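Local coordinates for protein DNA polymerase (Pyrobaculum calidifontis, PDB 5MDN) that probably extends DNA strands by adding deoxyribonucleotides from their triphosphates, as a family B DNA polymerase, at residues Asp415-Phe421 and Asp562-Lys568; Lys591-Arg595 and Tyr605-Arg610. All blocks are in the same frame, centred on the assembly; numbering follows the deposited sequence.

Interaction 1. Residues Asp415-Phe421 and Asp562-Lys568; sequences DVLVLDF and DSLFVKK
Val-566 O takes two donors from the facing strand. Leu-417 N gives it a true hydrogen bond of 2.8 Å, and Val-416 CA adds a weaker C-H...O contact. The two strands, 416-420 and 563-567, are antiparallel neighbours at the centre of the polymerase palm sheet. The first ends in the opening Asp of DFSSMYP, and the second begins at the closing Ser of YGDTDS; these fit motifs A and C of family B polymerases. Leu-417 O accepts Val-566 N in return, with N-H...O almost straight at 175°. Leu-419 N to Leu-564 O, 3.1 Å, continues the ladder; the bond back from Leu-564 N is weak. Past the paired strands, Phe-421 N still reaches Asp-562 O. At the far end Lys-568 N binds Asp-415 O, coming from above the carbonyl plane.

Each sheet face has its own cluster. On one, the CG2 methyl of Val-418 sits over the centre of the Phe-565 ring in a CH-pi contact, 3.5 Å from the centroid and 5° off the normal. Val-418 places CG1 anti to the backbone N (chi1 178°), and this branch comes to 3.5 Å from CE1 of the same ring. The rings of Tyr-558 and Tyr-605 meet Phe-565 edge-to-face. With an alanine in place of Phe-565, the Val-418 methyls would probably face a gap, and Tyr-558 and Tyr-605 would lose this edge-to-face contact. On the other face, Leu-419, Leu-564 and Val-566 pack together, while Leu-417 CG rests on Lys-568 CB. Leu-419 CD1 touches both Leu-564 CD1 and Val-566 CG2. Helix 528-551 covers part of this face, touching Phe-421 and Leu-564. Within the contact, the Phe-421 ring brings CE1 to 3.6 Å from Leu-564 CG.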
loop_
_atom_site.group_PDB
_atom_site.type_symbol
_atom_site.label_atom_id
_atom_site.label_comp_id
_atom_site.label_asym_id
_atom_site.label_seq_id
_atom_site.Cartn_x
_atom_site.Cartn_y
_atom_site.Cartn_z
ATOM N N ASP A 415 -25.673 15.479 -8.911
ATOM C CA ASP A 415 -25.766 14.371 -9.859
ATOM C C ASP A 415 -24.574 14.342 -10.808
ATOM O O ASP A 415 -24.661 14.830 -11.938
ATOM C CB ASP A 415 -27.072 14.450 -10.656
ATOM C CG ASP A 415 -28.299 14.222 -9.795
ATOM O OD1 ASP A 415 -28.215 13.422 -8.838
ATOM O OD2 ASP A 415 -29.348 14.837 -10.078
ATOM N N VAL A 416 -23.462 13.754 -10.370
ATOM C CA VAL A 416 -22.215 13.764 -11.124
ATOM C C VAL A 416 -21.720 12.334 -11.276
ATOM O O VAL A 416 -21.683 11.579 -10.298
ATOM C CB VAL A 416 -21.143 14.635 -10.438
ATOM C CG1 VAL A 416 -19.819 14.544 -11.179
ATOM C CG2 VAL A 416 -21.613 16.079 -10.342
ATOM N N LEU A 417 -21.343 11.964 -12.498
ATOM C CA LEU A 417 -20.717 10.682 -12.786
ATOM C C LEU A 417 -19.232 10.885 -13.053
ATOM O O LEU A 417 -18.840 11.808 -13.777
ATOM C CB LEU A 417 -21.371 10.001 -13.994
ATOM C CG LEU A 417 -22.858 9.657 -13.904
ATOM C CD1 LEU A 417 -23.295 8.882 -15.138
ATOM C CD2 LEU A 417 -23.144 8.863 -12.643
ATOM N N VAL A 418 -18.410 10.019 -12.467
ATOM C CA VAL A 418 -16.971 10.008 -12.704
ATOM C C VAL A 418 -16.652 8.851 -13.641
ATOM O O VAL A 418 -16.918 7.686 -13.318
ATOM C CB VAL A 418 -16.186 9.891 -11.389
ATOM C CG1 VAL A 418 -14.691 9.837 -11.671
ATOM C CG2 VAL A 418 -16.519 11.056 -10.473
ATOM N N LEU A 419 -16.080 9.165 -14.799
ATOM C CA LEU A 419 -15.753 8.167 -15.806
ATOM C C LEU A 419 -14.275 7.811 -15.706
ATOM O O LEU A 419 -13.416 8.698 -15.697
ATOM C CB LEU A 419 -16.088 8.676 -17.208
ATOM C CG LEU A 419 -17.569 8.980 -17.461
ATOM C CD1 LEU A 419 -17.767 9.732 -18.769
ATOM C CD2 LEU A 419 -18.387 7.699 -17.446
ATOM N N ASP A 420 -13.988 6.514 -15.638
ATOM C CA ASP A 420 -12.627 6.020 -15.472
ATOM C C ASP A 420 -11.950 5.910 -16.834
ATOM O O ASP A 420 -12.453 5.221 -17.728
ATOM C CB ASP A 420 -12.632 4.665 -14.762
ATOM C CG ASP A 420 -11.260 4.270 -14.251
ATOM O OD1 ASP A 420 -10.298 5.039 -14.457
ATOM O OD2 ASP A 420 -11.143 3.181 -13.649
ATOM N N PHE A 421 -10.814 6.591 -16.989
ATOM C CA PHE A 421 -10.029 6.563 -18.217
ATOM C C PHE A 421 -8.685 5.862 -18.037
ATOM O O PHE A 421 -7.761 6.094 -18.823
ATOM C CB PHE A 421 -9.816 7.984 -18.742
ATOM C CG PHE A 421 -10.908 8.469 -19.652
ATOM C CD1 PHE A 421 -12.060 9.031 -19.132
ATOM C CD2 PHE A 421 -10.774 8.378 -21.027
ATOM C CE1 PHE A 421 -13.064 9.484 -19.964
ATOM C CE2 PHE A 421 -11.775 8.831 -21.866
ATOM C CZ PHE A 421 -12.922 9.385 -21.332
ATOM N N ASP A 562 -6.479 11.040 -16.156
ATOM C CA ASP A 562 -6.979 9.709 -15.830
ATOM C C ASP A 562 -8.499 9.621 -15.689
ATOM O O ASP A 562 -9.032 8.503 -15.654
ATOM C CB ASP A 562 -6.288 9.179 -14.559
ATOM C CG ASP A 562 -6.581 10.020 -13.330
ATOM O OD1 ASP A 562 -7.171 11.109 -13.485
ATOM O OD2 ASP A 562 -6.214 9.591 -12.207
ATOM N N SER A 563 -9.210 10.743 -15.591
ATOM C CA SER A 563 -10.665 10.694 -15.478
ATOM C C SER A 563 -11.258 12.045 -15.857
ATOM O O SER A 563 -10.556 13.057 -15.929
ATOM C CB SER A 563 -11.106 10.300 -14.061
ATOM O OG SER A 563 -10.689 11.265 -13.115
ATOM N N LEU A 564 -12.560 12.044 -16.133
ATOM C CA LEU A 564 -13.306 13.290 -16.256
ATOM C C LEU A 564 -14.670 13.144 -15.594
ATOM O O LEU A 564 -15.285 12.075 -15.645
ATOM C CB LEU A 564 -13.448 13.742 -17.725
ATOM C CG LEU A 564 -13.865 12.840 -18.892
ATOM C CD1 LEU A 564 -15.300 12.350 -18.788
ATOM C CD2 LEU A 564 -13.660 13.587 -20.201
ATOM N N PHE A 565 -15.125 14.220 -14.959
ATOM C CA PHE A 565 -16.401 14.245 -14.257
ATOM C C PHE A 565 -17.444 14.872 -15.172
ATOM O O PHE A 565 -17.203 15.935 -15.753
ATOM C CB PHE A 565 -16.310 15.038 -12.949
ATOM C CG PHE A 565 -15.405 14.428 -11.895
ATOM C CD1 PHE A 565 -14.311 13.646 -12.235
ATOM C CD2 PHE A 565 -15.652 14.665 -10.553
ATOM C CE1 PHE A 565 -13.491 13.106 -11.262
ATOM C CE2 PHE A 565 -14.837 14.126 -9.575
ATOM C CZ PHE A 565 -13.755 13.346 -9.930
ATOM N N VAL A 566 -18.601 14.222 -15.297
ATOM C CA VAL A 566 -19.672 14.704 -16.161
ATOM C C VAL A 566 -20.994 14.648 -15.408
ATOM O O VAL A 566 -21.155 13.911 -14.432
ATOM C CB VAL A 566 -19.777 13.905 -17.481
ATOM C CG1 VAL A 566 -18.494 14.030 -18.288
ATOM C CG2 VAL A 566 -20.093 12.443 -17.197
ATOM N N LYS A 567 -21.946 15.448 -15.881
ATOM C CA LYS A 567 -23.279 15.465 -15.298
ATOM C C LYS A 567 -24.054 14.222 -15.720
ATOM O O LYS A 567 -23.976 13.782 -16.871
ATOM C CB LYS A 567 -24.024 16.730 -15.726
ATOM C CG LYS A 567 -25.372 16.924 -15.051
ATOM C CD LYS A 567 -25.213 17.373 -13.606
ATOM C CE LYS A 567 -25.168 18.886 -13.483
ATOM N NZ LYS A 567 -26.448 19.418 -12.930
ATOM N N LYS A 568 -24.807 13.656 -14.780
ATOM C CA LYS A 568 -25.531 12.414 -15.028
ATOM C C LYS A 568 -26.691 12.665 -15.985
ATOM O O LYS A 568 -27.554 13.508 -15.721
ATOM C CB LYS A 568 -26.041 11.832 -13.712
ATOM C CG LYS A 568 -26.775 10.505 -13.849
ATOM C CD LYS A 568 -27.270 10.016 -12.494
ATOM C CE LYS A 568 -28.024 8.699 -12.602
ATOM N NZ LYS A 568 -27.112 7.544 -12.826
#

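Interaction 2. Residues Lys591-Arg595 and Tyr605-Arg610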
loop_
_atom_site.group_PDB
_atom_site.type_symbol
_atom_site.label_atom_id
_atom_site.label_comp_id
_atom_site.label_asym_id
_atom_site.label_seq_id
_atom_site.Cartn_x
_atom_site.Cartn_y
_atom_site.Cartn_z
ATOM N N LYS A 591 -17.634 6.420 -10.149
ATOM C CA LYS A 591 -18.424 6.873 -9.013
ATOM C C LYS A 591 -19.691 7.556 -9.504
ATOM O O LYS A 591 -19.670 8.273 -10.508
ATOM C CB LYS A 591 -17.626 7.837 -8.124
ATOM C CG LYS A 591 -16.423 7.210 -7.442
ATOM C CD LYS A 591 -16.840 6.186 -6.401
ATOM C CE LYS A 591 -15.633 5.452 -5.839
ATOM N NZ LYS A 591 -14.882 6.292 -4.867
ATOM N N ASP A 592 -20.791 7.329 -8.789
ATOM C CA ASP A 592 -22.059 8.015 -9.028
ATOM C C ASP A 592 -22.346 8.861 -7.793
ATOM O O ASP A 592 -22.845 8.351 -6.784
ATOM C CB ASP A 592 -23.186 7.019 -9.306
ATOM C CG ASP A 592 -24.518 7.701 -9.577
ATOM O OD1 ASP A 592 -24.538 8.939 -9.754
ATOM O OD2 ASP A 592 -25.550 6.996 -9.618
ATOM N N TYR A 593 -22.034 10.151 -7.875
ATOM C CA TYR A 593 -22.203 11.061 -6.751
ATOM C C TYR A 593 -23.559 11.754 -6.819
ATOM O O TYR A 593 -23.969 12.230 -7.883
ATOM C CB TYR A 593 -21.092 12.108 -6.735
ATOM C CG TYR A 593 -19.719 11.575 -6.396
ATOM C CD1 TYR A 593 -19.474 10.954 -5.178
ATOM C CD2 TYR A 593 -18.664 11.711 -7.287
ATOM C CE1 TYR A 593 -18.216 10.473 -4.863
ATOM C CE2 TYR A 593 -17.404 11.235 -6.981
ATOM C CZ TYR A 593 -17.186 10.617 -5.769
ATOM O OH TYR A 593 -15.933 10.140 -5.461
ATOM N N GLU A 594 -24.250 11.803 -5.679
ATOM C CA GLU A 594 -25.461 12.611 -5.586
ATOM C C GLU A 594 -25.126 14.098 -5.623
ATOM O O GLU A 594 -25.856 14.890 -6.230
ATOM C CB GLU A 594 -26.225 12.256 -4.311
ATOM C CG GLU A 594 -27.579 12.929 -4.182
ATOM C CD GLU A 594 -28.350 12.444 -2.968
ATOM O OE1 GLU A 594 -27.903 11.466 -2.333
ATOM O OE2 GLU A 594 -29.401 13.040 -2.650
ATOM N N ARG A 595 -24.030 14.492 -4.978
ATOM C CA ARG A 595 -23.574 15.873 -4.979
ATOM C C ARG A 595 -22.064 15.895 -4.785
ATOM O O ARG A 595 -21.491 15.001 -4.160
ATOM C CB ARG A 595 -24.295 16.695 -3.901
ATOM C CG ARG A 595 -24.605 18.126 -4.319
ATOM C CD ARG A 595 -25.788 18.728 -3.566
ATOM N NE ARG A 595 -27.040 18.027 -3.845
ATOM C CZ ARG A 595 -27.676 17.237 -2.986
ATOM N NH1 ARG A 595 -27.189 17.037 -1.770
ATOM N NH2 ARG A 595 -28.811 16.652 -3.346
ATOM N N TYR A 605 -11.847 17.658 -3.702
ATOM C CA TYR A 605 -13.298 17.643 -3.663
ATOM C C TYR A 605 -13.783 16.638 -2.632
ATOM O O TYR A 605 -13.052 15.738 -2.209
ATOM C CB TYR A 605 -13.897 17.313 -5.041
ATOM C CG TYR A 605 -13.679 15.882 -5.485
ATOM C CD1 TYR A 605 -12.513 15.508 -6.138
ATOM C CD2 TYR A 605 -14.647 14.910 -5.261
ATOM C CE1 TYR A 605 -12.312 14.204 -6.547
ATOM C CE2 TYR A 605 -14.454 13.602 -5.665
ATOM C CZ TYR A 605 -13.285 13.255 -6.308
ATOM O OH TYR A 605 -13.090 11.953 -6.713
ATOM N N ALA A 606 -15.038 16.817 -2.233
ATOM C CA ALA A 606 -15.784 15.833 -1.468
ATOM C C ALA A 606 -17.004 15.410 -2.273
ATOM O O ALA A 606 -17.550 16.195 -3.054
ATOM C CB ALA A 606 -16.212 16.389 -0.109
ATOM N N GLY A 607 -17.430 14.167 -2.080
ATOM C CA GLY A 607 -18.534 13.640 -2.857
ATOM C C GLY A 607 -19.462 12.750 -2.061
ATOM O O GLY A 607 -19.016 11.971 -1.213
ATOM N N LEU A 608 -20.762 12.858 -2.328
ATOM C CA LEU A 608 -21.791 12.121 -1.603
ATOM C C LEU A 608 -22.304 11.005 -2.504
ATOM O O LEU A 608 -22.924 11.271 -3.538
ATOM C CB LEU A 608 -22.923 13.053 -1.174
ATOM C CG LEU A 608 -24.153 12.422 -0.519
ATOM C CD1 LEU A 608 -23.775 11.690 0.758
ATOM C CD2 LEU A 608 -25.207 13.482 -0.240
ATOM N N LEU A 609 -22.045 9.762 -2.110
ATOM C CA LEU A 609 -22.491 8.611 -2.877
ATOM C C LEU A 609 -23.971 8.334 -2.619
ATOM O O LEU A 609 -24.561 8.809 -1.644
ATOM C CB LEU A 609 -21.657 7.376 -2.533
ATOM C CG LEU A 609 -20.163 7.445 -2.859
ATOM C CD1 LEU A 609 -19.414 6.312 -2.178
ATOM C CD2 LEU A 609 -19.948 7.403 -4.364
ATOM N N ARG A 610 -24.571 7.557 -3.525
ATOM C CA ARG A 610 -25.996 7.262 -3.427
ATOM C C ARG A 610 -26.340 6.525 -2.137
ATOM O O ARG A 610 -27.438 6.705 -1.597
ATOM C CB ARG A 610 -26.446 6.444 -4.638
ATOM C CG ARG A 610 -26.269 7.151 -5.972
ATOM C CD ARG A 610 -27.286 8.266 -6.154
ATOM N NE ARG A 610 -27.101 8.977 -7.417
ATOM C CZ ARG A 610 -27.742 10.093 -7.749
ATOM N NH1 ARG A 610 -28.619 10.633 -6.912
ATOM N NH2 ARG A 610 -27.510 10.669 -8.921
#
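The ring of Tyr-593 fills the tight side of this contact. Its CD1 lies 3.6 Å from Gly-607 C, and CE1 is as close to Leu-609 CD2. A CB on Gly-607 would run into CE1, so the bare backbone lets the ring lie against the strand. CG of Tyr-593 is anti to the carbonyl carbon (chi1 -69°), beside the backbone N, which turns the ring along residues 607-609. CB of Lys-591 sits above one ring face, toward the rim. At the end of the ring, Tyr-593 OH comes to the edge of the Tyr-605 ring, near its plane; the two side chains cross at about a right angle. The hydroxyl is hydrogen-bonded to Asp-615 of strand 614-617.

The backbone turns a corner at Glu-594. Strand 588-593 is the edge of the five-stranded palm sheet. Strand 595-598 then pairs with 605-609 as a beta hairpin of a second, four-stranded antiparallel sheet. Two bonds hold the corner: Glu-594 N to Leu-608 O, 2.6 Å, and Leu-608 N to Arg-595 O, 2.9 Å.

The opposite end is looser and reaches solvent at Arg-610. NE of Arg-610 makes a salt bridge to the Asp-592 carboxylate, at 3.3 Å to OD2 and 3.5 Å to OD1. Both bonds are weak, and the two planar groups are turned 67° apart. The carboxylate stands at the guanidinium edge, while CA of Glu-594 lies over one guanidinium face. The carboxylate of Glu-594 stays apart, its OE1 4.7 Å from Arg-610 NH1. A second salt bridge, from Arg-610 NH2 to Asp-415 OD1, ties this guanidinium to the 415-421 segment.

Overall arrangement
From the N terminus, residues 415-421 come first. Interaction 1 closes a long, mostly helical excursion when 562-568 returns to pair beside them. Interaction 2 follows in series and closes a short loop of nine residues between 591-595 and 605-610, which includes the rest of strand 595-598. The two neither nest nor cross. They meet because strand 588-593 lies on the other side of strand 416-420 from strand 563-567. Val-416 O and Tyr-593 N, 2.8 Å apart, probably form a hydrogen bond there, as do Asp-415 N and Glu-594 O. Interaction 1 thus builds the middle of the palm sheet, and interaction 2 joins its edge to the neighbouring four-stranded sheet.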